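Local coordinates for protein putative dioxygenase (1H-3-hydroxy-4-oxoquinaldine 2,4-dioxygenase) (Mycobacteroides abscessus subsp. abscessus, PDB 6RA3) that cleaves the quinolone ring of the Pseudomonas quinolone signal (PQS) with dioxygen, forming N-octanoylanthranilate and carbon monoxide, at residues V26-W31 and W100-I105. Numbering follows the deposited sequence.
Sequences VTLSGW and WAALEI
Leu28, the last residue of strand 24-28, meets helix 99-109 through a single methyl. Its CD1 lies 4.1 Å from Ile105 CD1, the two side chains reaching toward each other tip to tip, and 4.2 Å from Ala102 CB. With CG set anti to the carbonyl carbon (chi1 -60°) and CD1 extended beyond it (chi2 166°), Leu28 spans most of the gap to the helix. Leu28 CA and Ala102 CA, the nearest such pair, stay 7.7 Å apart, and Ala102 contributes only its CB methyl. All three residues are buried, and the contact is wholly apolar. This is sheet-to-helix packing in the core of an alpha/beta hydrolase fold: strand 24-28 pairs in parallel with strand 90-95, whose chain runs on past His97, a probable substrate-binding residue, into helix 99-109. Pro92 and Ala94 of that strand also touch Ala102, while Ala75 of helix 71-84 packs on Ile105. Toward Trp31 the segments diverge. Its partly exposed indole comes nearest to segment 100-105 at 6.4 Å (Trp31 NE1 to Trp100 CD1) and packs instead on Phe69, Met74 and helix 177-194. The carboxylate of Glu104, also partly exposed, forms salt bridges with Arg108 and Arg200.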
ATOM      1  N   VAL A  26      11.394  -6.130 -17.330  1.00 34.94           N
ATOM      2  CA  VAL A  26      11.329  -6.696 -15.980  1.00 26.98           C
ATOM      3  C   VAL A  26      12.449  -6.065 -15.169  1.00 35.64           C
ATOM      4  O   VAL A  26      13.638  -6.265 -15.463  1.00 29.77           O
ATOM      5  CB  VAL A  26      11.419  -8.227 -15.970  1.00 32.55           C
ATOM      6  CG1 VAL A  26      11.380  -8.749 -14.532  1.00 33.12           C
ATOM      7  CG2 VAL A  26      10.299  -8.842 -16.764  1.00 30.16           C
ATOM      8  N   THR A  27      12.072  -5.243 -14.197  1.00 29.62           N
ATOM      9  CA  THR A  27      13.028  -4.571 -13.356  1.00 33.30           C
ATOM     10  C   THR A  27      13.365  -5.465 -12.170  1.00 38.33           C
ATOM     11  O   THR A  27      12.499  -6.152 -11.609  1.00 29.22           O
ATOM     12  CB  THR A  27      12.529  -3.214 -12.868  1.00 37.33           C
ATOM     13  OG1 THR A  27      11.596  -3.363 -11.788  1.00 31.39           O
ATOM     14  CG2 THR A  27      11.897  -2.435 -14.009  1.00 44.99           C
ATOM     15  N   LEU A  28      14.647  -5.483 -11.838  1.00 35.50           N
ATOM     16  CA  LEU A  28      15.202  -6.323 -10.784  1.00 35.45           C
ATOM     17  C   LEU A  28      16.149  -5.429 -10.021  1.00 36.00           C
ATOM     18  O   LEU A  28      17.042  -4.823 -10.624  1.00 31.52           O
ATOM     19  CB  LEU A  28      15.930  -7.539 -11.348  1.00 29.43           C
ATOM     20  CG  LEU A  28      15.084  -8.487 -12.189  1.00 34.69           C
ATOM     21  CD1 LEU A  28      15.977  -9.445 -12.952  1.00 33.09           C
ATOM     22  CD2 LEU A  28      14.072  -9.251 -11.351  1.00 35.33           C
ATOM     23  N   SER A  29      15.925  -5.313  -8.714  1.00 31.83           N
ATOM     24  CA  SER A  29      16.681  -4.393  -7.894  1.00 32.03           C
ATOM     25  C   SER A  29      17.904  -5.122  -7.322  1.00 27.93           C
ATOM     26  O   SER A  29      18.108  -6.316  -7.551  1.00 27.81           O
ATOM     27  CB  SER A  29      15.790  -3.805  -6.796  1.00 42.36           C
ATOM     28  OG  SER A  29      14.679  -3.097  -7.339  1.00 32.37           O
ATOM     29  N   GLY A  30      18.748  -4.378  -6.622  1.00 29.81           N
ATOM     30  CA  GLY A  30      19.880  -4.942  -5.913  1.00 47.43           C
ATOM     31  C   GLY A  30      19.453  -5.518  -4.572  1.00 42.33           C
ATOM     32  O   GLY A  30      18.267  -5.683  -4.286  1.00 37.64           O
ATOM     33  N   TRP A  31      20.444  -5.827  -3.731  1.00 33.65           N
ATOM     34  CA  TRP A  31      20.148  -6.411  -2.429  1.00 26.49           C
ATOM     35  C   TRP A  31      19.688  -5.308  -1.503  1.00 26.92           C
ATOM     36  O   TRP A  31      20.222  -4.209  -1.531  1.00 28.52           O
ATOM     37  CB  TRP A  31      21.367  -7.126  -1.826  1.00 29.64           C
ATOM     38  CG  TRP A  31      21.608  -8.433  -2.407  1.00 29.50           C
ATOM     39  CD1 TRP A  31      22.356  -8.688  -3.498  1.00 30.95           C
ATOM     40  CD2 TRP A  31      21.078  -9.706  -1.971  1.00 30.63           C
ATOM     41  NE1 TRP A  31      22.336 -10.022  -3.773  1.00 35.09           N
ATOM     42  CE2 TRP A  31      21.565 -10.669  -2.848  1.00 27.98           C
ATOM     43  CE3 TRP A  31      20.259 -10.111  -0.918  1.00 29.63           C
ATOM     44  CZ2 TRP A  31      21.278 -12.019  -2.709  1.00 34.17           C
ATOM     45  CZ3 TRP A  31      19.952 -11.441  -0.798  1.00 31.33           C
ATOM     46  CH2 TRP A  31      20.467 -12.385  -1.679  1.00 33.01           C
ATOM     47  N   TRP A 100      23.489 -10.637 -11.357  1.00 28.94           N
ATOM     48  CA  TRP A 100      23.817 -12.049 -11.330  1.00 26.58           C
ATOM     49  C   TRP A 100      22.595 -12.902 -11.574  1.00 32.99           C
ATOM     50  O   TRP A 100      22.683 -13.922 -12.261  1.00 28.69           O
ATOM     51  CB  TRP A 100      24.467 -12.445  -9.999  1.00 35.54           C
ATOM     52  CG  TRP A 100      25.783 -11.834  -9.725  1.00 36.24           C
ATOM     53  CD1 TRP A 100      26.032 -10.711  -8.990  1.00 36.10           C
ATOM     54  CD2 TRP A 100      27.066 -12.325 -10.157  1.00 39.65           C
ATOM     55  NE1 TRP A 100      27.390 -10.468  -8.941  1.00 36.41           N
ATOM     56  CE2 TRP A 100      28.043 -11.434  -9.659  1.00 39.95           C
ATOM     57  CE3 TRP A 100      27.480 -13.427 -10.916  1.00 39.73           C
ATOM     58  CZ2 TRP A 100      29.419 -11.614  -9.891  1.00 41.69           C
ATOM     59  CZ3 TRP A 100      28.859 -13.602 -11.138  1.00 38.79           C
ATOM     60  CH2 TRP A 100      29.793 -12.691 -10.627  1.00 35.66           C
ATOM     61  N   ALA A 101      21.448 -12.537 -10.966  1.00 32.46           N
ATOM     62  CA  ALA A 101      20.217 -13.283 -11.195  1.00 36.30           C
ATOM     63  C   ALA A 101      19.711 -13.075 -12.613  1.00 28.49           C
ATOM     64  O   ALA A 101      19.234 -14.020 -13.254  1.00 31.28           O
ATOM     65  CB  ALA A 101      19.157 -12.855 -10.185  1.00 34.91           C
ATOM     66  N   ALA A 102      19.809 -11.843 -13.109  1.00 30.37           N
ATOM     67  CA  ALA A 102      19.411 -11.561 -14.495  1.00 38.36           C
ATOM     68  C   ALA A 102      20.147 -12.462 -15.488  1.00 42.64           C
ATOM     69  O   ALA A 102      19.541 -12.987 -16.430  1.00 35.69           O
ATOM     70  CB  ALA A 102      19.671 -10.088 -14.821  1.00 39.56           C
ATOM     71  N   LEU A 103      21.452 -12.683 -15.279  1.00 45.07           N
ATOM     72  CA  LEU A 103      22.199 -13.552 -16.192  1.00 45.76           C
ATOM     73  C   LEU A 103      21.827 -15.017 -15.992  1.00 42.30           C
ATOM     74  O   LEU A 103      21.741 -15.784 -16.959  1.00 40.91           O
ATOM     75  CB  LEU A 103      23.694 -13.317 -15.998  1.00 42.10           C
ATOM     76  CG  LEU A 103      24.064 -11.859 -16.290  1.00 47.47           C
ATOM     77  CD1 LEU A 103      25.451 -11.498 -15.818  1.00 46.10           C
ATOM     78  CD2 LEU A 103      23.946 -11.611 -17.792  1.00 52.12           C
ATOM     79  N   GLU A 104      21.565 -15.418 -14.751  1.00 38.54           N
ATOM     80  CA  GLU A 104      21.074 -16.767 -14.523  1.00 39.51           C
ATOM     81  C   GLU A 104      19.746 -16.959 -15.222  1.00 38.87           C
ATOM     82  O   GLU A 104      19.517 -17.999 -15.850  1.00 36.11           O
ATOM     83  CB  GLU A 104      20.954 -17.045 -13.011  1.00 35.88           C
ATOM     84  CG  GLU A 104      20.430 -18.437 -12.662  1.00 42.73           C
ATOM     85  CD  GLU A 104      21.314 -19.571 -13.194  1.00 44.71           C
ATOM     86  OE1 GLU A 104      22.524 -19.332 -13.378  1.00 44.73           O
ATOM     87  OE2 GLU A 104      20.799 -20.694 -13.425  1.00 43.75           O
ATOM     88  N   ILE A 105      18.853 -15.961 -15.134  1.00 41.30           N
ATOM     89  CA  ILE A 105      17.560 -16.064 -15.819  1.00 43.64           C
ATOM     90  C   ILE A 105      17.771 -16.151 -17.330  1.00 44.03           C
ATOM     91  O   ILE A 105      17.118 -16.947 -18.023  1.00 36.40           O
ATOM     92  CB  ILE A 105      16.644 -14.876 -15.455  1.00 38.99           C
ATOM     93  CG1 ILE A 105      16.271 -14.891 -13.958  1.00 40.68           C
ATOM     94  CG2 ILE A 105      15.379 -14.880 -16.339  1.00 43.04           C
ATOM     95  CD1 ILE A 105      15.774 -13.523 -13.407  1.00 38.93           C
TER